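Local coordinates for protein CDP-4-keto-6-deoxy-D-glucose-3-dehydrase (Yersinia pseudotuberculosis, PDB 3BB8) that is a pyridoxal-phosphate-dependent sugar dehydrase of the aspartate aminotransferase fold, probably removing the 3-hydroxyl of CDP-4-keto-6-deoxy-D-glucose in lipopolysaccharide sugar biosynthesis, at residues K312-L324 and G412-V426. The protein carries 1 engineered substitution. Residues are numbered along the deposited sequence; the frame is centred on the assembly and turned at random.
Sequences KRKANFKYLKDAL and GIYPGLTHDHLDYVV
Y319 lies flat over the imidazole of H419 in a face-to-face stack, with ring centroids 3.8 Å apart. The two planes are 24° from parallel. Its CG stands anti to the backbone N (chi1 -174°), which carries the ring out to the first turn of helix 419-432. The phenol OH then gives a hydrogen bond to D423 OD2, modelled at 2.5 Å; OD1 of the same carboxylate is also close, and the exact length is doubtful. D423 is one turn beyond H419, so one tyrosine meets two successive turns, while L422 CD1 touches the edge of its ring at CD2 (3.7 Å).

Apolar contacts fill the space between the helices, whose axes approach to 10.0 Å. They run roughly parallel, at 26°. V426 CG2 meets L324 CD1 at 3.4 Å and also touches A323 CB and L320 CD1. The other branch of L320 turns to the loop, where CD2 rests on I413 CG2 (3.5 Å). L422 CD1 also touches N316 CB.

Farther back along helix 293-323, the turn Y414-L417 is met by two long basic side chains. The guanidinium of R313 has one face over P415 CD, which lies 3.5 Å from NE, and NH2 approaches Y414 CB; NH1 is hydrogen-bonded to the carbonyls of W344 and F345. K312 lays CG against P415 CA (3.7 Å), and the bend in its chain beyond CG brings CE near L417 O.

T418 N-caps helix 419-432 through weak bonds from D420 N and H421 N to OG1. The contact thus joins the C-terminal part of the long helix 293-323 to the loop and helix that follow strand 408-411. F347, on the neighbouring strand 347-351 of the same small antiparallel sheet, packs against L320, L324 and I413.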
ATOM      1  N   LYS A 312      29.495  -5.236   5.386  1.00 50.55           N
ATOM      2  CA  LYS A 312      30.023  -5.053   4.040  1.00 50.21           C
ATOM      3  C   LYS A 312      29.884  -3.606   3.551  1.00 49.87           C
ATOM      4  O   LYS A 312      30.791  -3.072   2.916  1.00 49.21           O
ATOM      5  CB  LYS A 312      29.306  -6.000   3.075  1.00 51.71           C
ATOM      6  CG  LYS A 312      29.809  -5.947   1.643  1.00 55.07           C
ATOM      7  CD  LYS A 312      31.289  -6.287   1.556  1.00 57.74           C
ATOM      8  CE  LYS A 312      31.773  -6.263   0.112  1.00 60.32           C
ATOM      9  NZ  LYS A 312      33.254  -6.445   0.006  1.00 62.23           N
ATOM     10  N   ARG A 313      28.752  -2.973   3.844  1.00 47.03           N
ATOM     11  CA  ARG A 313      28.542  -1.593   3.425  1.00 45.72           C
ATOM     12  C   ARG A 313      29.552  -0.682   4.105  1.00 46.17           C
ATOM     13  O   ARG A 313      30.076   0.241   3.487  1.00 45.88           O
ATOM     14  CB  ARG A 313      27.109  -1.139   3.749  1.00 41.62           C
ATOM     15  CG  ARG A 313      26.063  -1.767   2.834  1.00 38.26           C
ATOM     16  CD  ARG A 313      24.644  -1.576   3.351  1.00 36.49           C
ATOM     17  NE  ARG A 313      23.677  -1.987   2.340  1.00 35.78           N
ATOM     18  CZ  ARG A 313      23.309  -1.239   1.302  1.00 37.64           C
ATOM     19  NH1 ARG A 313      23.820  -0.022   1.137  1.00 34.56           N
ATOM     20  NH2 ARG A 313      22.450  -1.721   0.410  1.00 36.43           N
ATOM     21  N   LYS A 314      29.827  -0.939   5.379  1.00 46.74           N
ATOM     22  CA  LYS A 314      30.793  -0.119   6.099  1.00 48.41           C
ATOM     23  C   LYS A 314      32.185  -0.306   5.488  1.00 48.36           C
ATOM     24  O   LYS A 314      32.950   0.649   5.358  1.00 46.81           O
ATOM     25  CB  LYS A 314      30.824  -0.506   7.575  1.00 49.03           C
ATOM     26  CG  LYS A 314      29.553  -0.176   8.326  1.00 51.67           C
ATOM     27  CD  LYS A 314      29.677  -0.582   9.784  1.00 53.28           C
ATOM     28  CE  LYS A 314      28.428  -0.238  10.562  1.00 53.61           C
ATOM     29  NZ  LYS A 314      28.487  -0.776  11.945  1.00 53.67           N
ATOM     30  N   ALA A 315      32.490  -1.544   5.109  1.00 47.79           N
ATOM     31  CA  ALA A 315      33.775  -1.890   4.514  1.00 48.25           C
ATOM     32  C   ALA A 315      33.976  -1.145   3.200  1.00 48.84           C
ATOM     33  O   ALA A 315      34.946  -0.403   3.036  1.00 50.19           O
ATOM     34  CB  ALA A 315      33.846  -3.402   4.276  1.00 46.89           C
ATOM     35  N   ASN A 316      33.054  -1.350   2.266  1.00 49.19           N
ATOM     36  CA  ASN A 316      33.115  -0.697   0.967  1.00 48.59           C
ATOM     37  C   ASN A 316      33.225   0.819   1.103  1.00 47.45           C
ATOM     38  O   ASN A 316      33.895   1.468   0.307  1.00 47.33           O
ATOM     39  CB  ASN A 316      31.882  -1.058   0.139  1.00 49.08           C
ATOM     40  CG  ASN A 316      31.907  -2.495  -0.339  1.00 50.47           C
ATOM     41  OD1 ASN A 316      31.003  -2.944  -1.047  1.00 51.28           O
ATOM     42  ND2 ASN A 316      32.948  -3.225   0.042  1.00 50.40           N
ATOM     43  N   PHE A 317      32.572   1.379   2.114  1.00 45.09           N
ATOM     44  CA  PHE A 317      32.628   2.820   2.333  1.00 44.93           C
ATOM     45  C   PHE A 317      34.046   3.266   2.690  1.00 46.98           C
ATOM     46  O   PHE A 317      34.584   4.198   2.092  1.00 45.69           O
ATOM     47  CB  PHE A 317      31.693   3.231   3.465  1.00 39.83           C
ATOM     48  CG  PHE A 317      31.765   4.693   3.809  1.00 40.22           C
ATOM     49  CD1 PHE A 317      30.954   5.616   3.160  1.00 37.87           C
ATOM     50  CD2 PHE A 317      32.644   5.149   4.789  1.00 40.33           C
ATOM     51  CE1 PHE A 317      31.011   6.965   3.482  1.00 37.62           C
ATOM     52  CE2 PHE A 317      32.706   6.503   5.117  1.00 40.91           C
ATOM     53  CZ  PHE A 317      31.884   7.412   4.461  1.00 38.18           C
ATOM     54  N   LYS A 318      34.631   2.604   3.688  1.00 48.61           N
ATOM     55  CA  LYS A 318      35.972   2.932   4.151  1.00 49.44           C
ATOM     56  C   LYS A 318      36.969   2.792   3.004  1.00 48.86           C
ATOM     57  O   LYS A 318      37.777   3.682   2.758  1.00 48.07           O
ATOM     58  CB  LYS A 318      36.361   2.004   5.302  1.00 51.54           C
ATOM     59  CG  LYS A 318      37.593   2.446   6.073  1.00 53.80           C
ATOM     60  CD  LYS A 318      37.772   1.604   7.323  1.00 55.51           C
ATOM     61  CE  LYS A 318      38.818   2.196   8.255  1.00 56.29           C
ATOM     62  NZ  LYS A 318      38.895   1.434   9.539  1.00 58.08           N
ATOM     63  N   TYR A 319      36.885   1.671   2.300  1.00 47.99           N
ATOM     64  CA  TYR A 319      37.761   1.391   1.177  1.00 48.93           C
ATOM     65  C   TYR A 319      37.647   2.498   0.126  1.00 49.67           C
ATOM     66  O   TYR A 319      38.594   3.246  -0.114  1.00 49.71           O
ATOM     67  CB  TYR A 319      37.381   0.041   0.564  1.00 49.73           C
ATOM     68  CG  TYR A 319      38.311  -0.440  -0.524  1.00 53.19           C
ATOM     69  CD1 TYR A 319      39.616  -0.845  -0.229  1.00 55.59           C
ATOM     70  CD2 TYR A 319      37.884  -0.513  -1.847  1.00 53.57           C
ATOM     71  CE1 TYR A 319      40.470  -1.317  -1.230  1.00 54.87           C
ATOM     72  CE2 TYR A 319      38.728  -0.980  -2.853  1.00 55.01           C
ATOM     73  CZ  TYR A 319      40.019  -1.382  -2.538  1.00 55.39           C
ATOM     74  OH  TYR A 319      40.850  -1.856  -3.530  1.00 54.53           O
ATOM     75  N   LEU A 320      36.474   2.598  -0.491  1.00 48.88           N
ATOM     76  CA  LEU A 320      36.214   3.595  -1.523  1.00 47.37           C
ATOM     77  C   LEU A 320      36.654   5.004  -1.143  1.00 45.44           C
ATOM     78  O   LEU A 320      37.297   5.685  -1.940  1.00 45.40           O
ATOM     79  CB  LEU A 320      34.725   3.609  -1.872  1.00 48.85           C
ATOM     80  CG  LEU A 320      34.306   4.487  -3.050  1.00 49.60           C
ATOM     81  CD1 LEU A 320      35.053   4.053  -4.318  1.00 47.98           C
ATOM     82  CD2 LEU A 320      32.800   4.375  -3.245  1.00 48.55           C
ATOM     83  N   LYS A 321      36.308   5.444   0.066  1.00 42.22           N
ATOM     84  CA  LYS A 321      36.674   6.786   0.505  1.00 41.01           C
ATOM     85  C   LYS A 321      38.185   6.964   0.635  1.00 43.00           C
ATOM     86  O   LYS A 321      38.720   8.035   0.346  1.00 42.72           O
ATOM     87  CB  LYS A 321      36.021   7.123   1.848  1.00 37.11           C
ATOM     88  CG  LYS A 321      36.312   8.551   2.292  1.00 34.63           C
ATOM     89  CD  LYS A 321      35.853   8.835   3.704  1.00 35.65           C
ATOM     90  CE  LYS A 321      36.237  10.241   4.121  1.00 34.09           C
ATOM     91  NZ  LYS A 321      35.907  10.514   5.536  1.00 35.73           N
ATOM     92  N   ASP A 322      38.865   5.921   1.096  1.00 44.64           N
ATOM     93  CA  ASP A 322      40.313   5.975   1.252  1.00 45.46           C
ATOM     94  C   ASP A 322      40.925   6.163  -0.128  1.00 43.31           C
ATOM     95  O   ASP A 322      41.732   7.061  -0.349  1.00 43.78           O
ATOM     96  CB  ASP A 322      40.831   4.677   1.871  1.00 48.79           C
ATOM     97  CG  ASP A 322      42.341   4.657   1.991  1.00 51.96           C
ATOM     98  OD1 ASP A 322      42.885   5.449   2.794  1.00 52.52           O
ATOM     99  OD2 ASP A 322      42.981   3.856   1.271  1.00 52.89           O
ATOM    100  N   ALA A 323      40.520   5.304  -1.053  1.00 40.67           N
ATOM    101  CA  ALA A 323      41.001   5.358  -2.418  1.00 41.81           C
ATOM    102  C   ALA A 323      40.696   6.696  -3.106  1.00 44.29           C
ATOM    103  O   ALA A 323      41.538   7.238  -3.826  1.00 46.63           O
ATOM    104  CB  ALA A 323      40.392   4.223  -3.208  1.00 37.81           C
ATOM    105  N   LEU A 324      39.497   7.222  -2.881  1.00 45.44           N
ATOM    106  CA  LEU A 324      39.060   8.481  -3.489  1.00 45.55           C
ATOM    107  C   LEU A 324      39.656   9.727  -2.837  1.00 46.55           C
ATOM    108  O   LEU A 324      39.372  10.852  -3.249  1.00 46.50           O
ATOM    109  CB  LEU A 324      37.533   8.569  -3.439  1.00 44.90           C
ATOM    110  CG  LEU A 324      36.744   8.572  -4.747  1.00 44.15           C
ATOM    111  CD1 LEU A 324      37.369   7.645  -5.757  1.00 43.12           C
ATOM    112  CD2 LEU A 324      35.301   8.167  -4.447  1.00 44.66           C
ATOM    113  N   GLY A 412      27.743   3.764  -5.522  1.00 32.76           N
ATOM    114  CA  GLY A 412      27.325   2.497  -4.951  1.00 38.50           C
ATOM    115  C   GLY A 412      28.375   1.895  -4.040  1.00 39.04           C
ATOM    116  O   GLY A 412      29.534   1.743  -4.429  1.00 40.52           O
ATOM    117  N   ILE A 413      27.969   1.550  -2.823  1.00 41.02           N
ATOM    118  CA  ILE A 413      28.829   0.799  -1.909  1.00 42.50           C
ATOM    119  C   ILE A 413      28.083  -0.380  -1.287  1.00 43.36           C
ATOM    120  O   ILE A 413      28.487  -0.905  -0.244  1.00 44.93           O
ATOM    121  CB  ILE A 413      29.306   1.761  -0.781  1.00 42.37           C
ATOM    122  CG1 ILE A 413      28.161   2.654  -0.306  1.00 41.91           C
ATOM    123  CG2 ILE A 413      30.506   2.569  -1.261  1.00 43.47           C
ATOM    124  CD1 ILE A 413      27.098   1.928   0.498  1.00 42.71           C
ATOM    125  N   TYR A 414      26.997  -0.795  -1.943  1.00 42.66           N
ATOM    126  CA  TYR A 414      26.176  -1.900  -1.456  1.00 44.45           C
ATOM    127  C   TYR A 414      26.869  -3.258  -1.646  1.00 46.28           C
ATOM    128  O   TYR A 414      27.738  -3.413  -2.509  1.00 47.38           O
ATOM    129  CB  TYR A 414      24.790  -1.888  -2.134  1.00 40.18           C
ATOM    130  CG  TYR A 414      24.758  -2.391  -3.558  1.00 37.75           C
ATOM    131  CD1 TYR A 414      24.148  -3.603  -3.875  1.00 38.29           C
ATOM    132  CD2 TYR A 414      25.342  -1.663  -4.590  1.00 37.45           C
ATOM    133  CE1 TYR A 414      24.125  -4.081  -5.186  1.00 38.67           C
ATOM    134  CE2 TYR A 414      25.324  -2.126  -5.899  1.00 35.58           C
ATOM    135  CZ  TYR A 414      24.717  -3.331  -6.192  1.00 38.90           C
ATOM    136  OH  TYR A 414      24.692  -3.780  -7.495  1.00 41.86           O
ATOM    137  N   PRO A 415      26.480  -4.262  -0.835  1.00 47.30           N
ATOM    138  CA  PRO A 415      27.005  -5.635  -0.825  1.00 47.35           C
ATOM    139  C   PRO A 415      27.265  -6.315  -2.162  1.00 47.21           C
ATOM    140  O   PRO A 415      28.054  -7.256  -2.228  1.00 47.53           O
ATOM    141  CB  PRO A 415      25.972  -6.388   0.006  1.00 47.78           C
ATOM    142  CG  PRO A 415      25.540  -5.347   0.996  1.00 48.65           C
ATOM    143  CD  PRO A 415      25.354  -4.138   0.112  1.00 46.95           C
ATOM    144  N   GLY A 416      26.604  -5.858  -3.220  1.00 46.73           N
ATOM    145  CA  GLY A 416      26.805  -6.474  -4.522  1.00 46.94           C
ATOM    146  C   GLY A 416      28.056  -5.994  -5.243  1.00 48.00           C
ATOM    147  O   GLY A 416      28.317  -6.389  -6.381  1.00 47.49           O
ATOM    148  N   LEU A 417      28.840  -5.153  -4.576  1.00 48.10           N
ATOM    149  CA  LEU A 417      30.055  -4.602  -5.168  1.00 50.12           C
ATOM    150  C   LEU A 417      31.345  -5.118  -4.531  1.00 51.19           C
ATOM    151  O   LEU A 417      31.530  -5.019  -3.313  1.00 52.13           O
ATOM    152  CB  LEU A 417      30.014  -3.070  -5.078  1.00 47.99           C
ATOM    153  CG  LEU A 417      29.483  -2.249  -6.262  1.00 47.68           C
ATOM    154  CD1 LEU A 417      28.381  -2.975  -6.999  1.00 45.49           C
ATOM    155  CD2 LEU A 417      29.005  -0.903  -5.741  1.00 45.94           C
ATOM    156  N   THR A 418      32.236  -5.658  -5.363  1.00 52.35           N
ATOM    157  CA  THR A 418      33.524  -6.176  -4.894  1.00 53.65           C
ATOM    158  C   THR A 418      34.582  -5.082  -4.992  1.00 54.51           C
ATOM    159  O   THR A 418      34.321  -3.997  -5.515  1.00 56.01           O
ATOM    160  CB  THR A 418      34.017  -7.368  -5.747  1.00 53.75           C
ATOM    161  OG1 THR A 418      34.243  -6.934  -7.092  1.00 52.37           O
ATOM    162  CG2 THR A 418      32.995  -8.494  -5.745  1.00 52.42           C
ATOM    163  N   HIS A 419      35.777  -5.370  -4.489  1.00 55.10           N
ATOM    164  CA  HIS A 419      36.872  -4.409  -4.543  1.00 54.87           C
ATOM    165  C   HIS A 419      37.263  -4.120  -5.989  1.00 53.91           C
ATOM    166  O   HIS A 419      37.745  -3.036  -6.300  1.00 54.27           O
ATOM    167  CB  HIS A 419      38.079  -4.937  -3.769  1.00 54.73           C
ATOM    168  CG  HIS A 419      38.008  -4.678  -2.299  1.00 55.25           C
ATOM    169  ND1 HIS A 419      36.819  -4.665  -1.603  1.00 55.98           N
ATOM    170  CD2 HIS A 419      38.980  -4.429  -1.388  1.00 55.72           C
ATOM    171  CE1 HIS A 419      37.062  -4.416  -0.327  1.00 56.37           C
ATOM    172  NE2 HIS A 419      38.366  -4.269  -0.171  1.00 54.52           N
ATOM    173  N   ASP A 420      37.057  -5.088  -6.875  1.00 52.83           N
ATOM    174  CA  ASP A 420      37.389  -4.875  -8.273  1.00 52.82           C
ATOM    175  C   ASP A 420      36.423  -3.871  -8.879  1.00 52.30           C
ATOM    176  O   ASP A 420      36.781  -3.122  -9.793  1.00 51.84           O
ATOM    177  CB  ASP A 420      37.351  -6.189  -9.045  1.00 55.27           C
ATOM    178  CG  ASP A 420      38.598  -7.023  -8.820  1.00 57.94           C
ATOM    179  OD1 ASP A 420      38.826  -7.469  -7.676  1.00 59.98           O
ATOM    180  OD2 ASP A 420      39.360  -7.219  -9.789  1.00 60.79           O
ATOM    181  N   HIS A 421      35.196  -3.866  -8.361  1.00 50.43           N
ATOM    182  CA  HIS A 421      34.164  -2.940  -8.805  1.00 46.47           C
ATOM    183  C   HIS A 421      34.598  -1.542  -8.384  1.00 44.05           C
ATOM    184  O   HIS A 421      34.687  -0.628  -9.204  1.00 43.19           O
ATOM    185  CB  HIS A 421      32.823  -3.265  -8.129  1.00 47.26           C
ATOM    186  CG  HIS A 421      32.098  -4.428  -8.730  1.00 45.68           C
ATOM    187  ND1 HIS A 421      31.503  -4.374  -9.973  1.00 47.63           N
ATOM    188  CD2 HIS A 421      31.869  -5.677  -8.259  1.00 45.62           C
ATOM    189  CE1 HIS A 421      30.938  -5.538 -10.242  1.00 45.86           C
ATOM    190  NE2 HIS A 421      31.147  -6.347  -9.219  1.00 47.19           N
ATOM    191  N   LEU A 422      34.873  -1.393  -7.094  1.00 41.91           N
ATOM    192  CA  LEU A 422      35.272  -0.115  -6.534  1.00 42.61           C
ATOM    193  C   LEU A 422      36.572   0.432  -7.106  1.00 45.68           C
ATOM    194  O   LEU A 422      36.659   1.623  -7.427  1.00 46.42           O
ATOM    195  CB  LEU A 422      35.374  -0.223  -5.014  1.00 41.76           C
ATOM    196  CG  LEU A 422      34.081  -0.632  -4.296  1.00 43.37           C
ATOM    197  CD1 LEU A 422      34.305  -0.598  -2.790  1.00 44.01           C
ATOM    198  CD2 LEU A 422      32.948   0.309  -4.682  1.00 42.62           C
ATOM    199  N   ASP A 423      37.584  -0.423  -7.224  1.00 45.03           N
ATOM    200  CA  ASP A 423      38.864   0.005  -7.771  1.00 45.43           C
ATOM    201  C   ASP A 423      38.635   0.576  -9.166  1.00 44.62           C
ATOM    202  O   ASP A 423      39.234   1.587  -9.537  1.00 42.62           O
ATOM    203  CB  ASP A 423      39.844  -1.175  -7.831  1.00 44.70           C
ATOM    204  CG  ASP A 423      40.471  -1.481  -6.482  1.00 46.84           C
ATOM    205  OD1 ASP A 423      40.896  -2.636  -6.270  1.00 46.77           O
ATOM    206  OD2 ASP A 423      40.551  -0.562  -5.635  1.00 47.94           O
ATOM    207  N   TYR A 424      37.756  -0.071  -9.927  1.00 43.44           N
ATOM    208  CA  TYR A 424      37.454   0.387 -11.273  1.00 43.99           C
ATOM    209  C   TYR A 424      36.834   1.778 -11.232  1.00 45.65           C
ATOM    210  O   TYR A 424      37.174   2.640 -12.043  1.00 46.52           O
ATOM    211  CB  TYR A 424      36.490  -0.572 -11.970  1.00 43.46           C
ATOM    212  CG  TYR A 424      35.976  -0.028 -13.284  1.00 43.61           C
ATOM    213  CD1 TYR A 424      36.798   0.027 -14.409  1.00 43.84           C
ATOM    214  CD2 TYR A 424      34.685   0.486 -13.388  1.00 43.95           C
ATOM    215  CE1 TYR A 424      36.346   0.582 -15.606  1.00 43.73           C
ATOM    216  CE2 TYR A 424      34.224   1.043 -14.578  1.00 43.21           C
ATOM    217  CZ  TYR A 424      35.059   1.087 -15.680  1.00 43.75           C
ATOM    218  OH  TYR A 424      34.609   1.631 -16.856  1.00 45.76           O
ATOM    219  N   VAL A 425      35.916   1.987 -10.292  1.00 44.37           N
ATOM    220  CA  VAL A 425      35.263   3.277 -10.149  1.00 43.90           C
ATOM    221  C   VAL A 425      36.309   4.341  -9.842  1.00 44.11           C
ATOM    222  O   VAL A 425      36.322   5.407 -10.461  1.00 43.12           O
ATOM    223  CB  VAL A 425      34.204   3.248  -9.014  1.00 43.70           C
ATOM    224  CG1 VAL A 425      33.797   4.660  -8.621  1.00 38.48           C
ATOM    225  CG2 VAL A 425      32.989   2.466  -9.476  1.00 43.20           C
ATOM    226  N   VAL A 426      37.177   4.046  -8.883  1.00 44.11           N
ATOM    227  CA  VAL A 426      38.230   4.971  -8.488  1.00 45.17           C
ATOM    228  C   VAL A 426      39.127   5.373  -9.662  1.00 46.03           C
ATOM    229  O   VAL A 426      39.520   6.532  -9.775  1.00 46.78           O
ATOM    230  CB  VAL A 426      39.112   4.367  -7.360  1.00 44.16           C
ATOM    231  CG1 VAL A 426      40.393   5.167  -7.200  1.00 43.14           C
ATOM    232  CG2 VAL A 426      38.353   4.382  -6.049  1.00 42.60           C
TER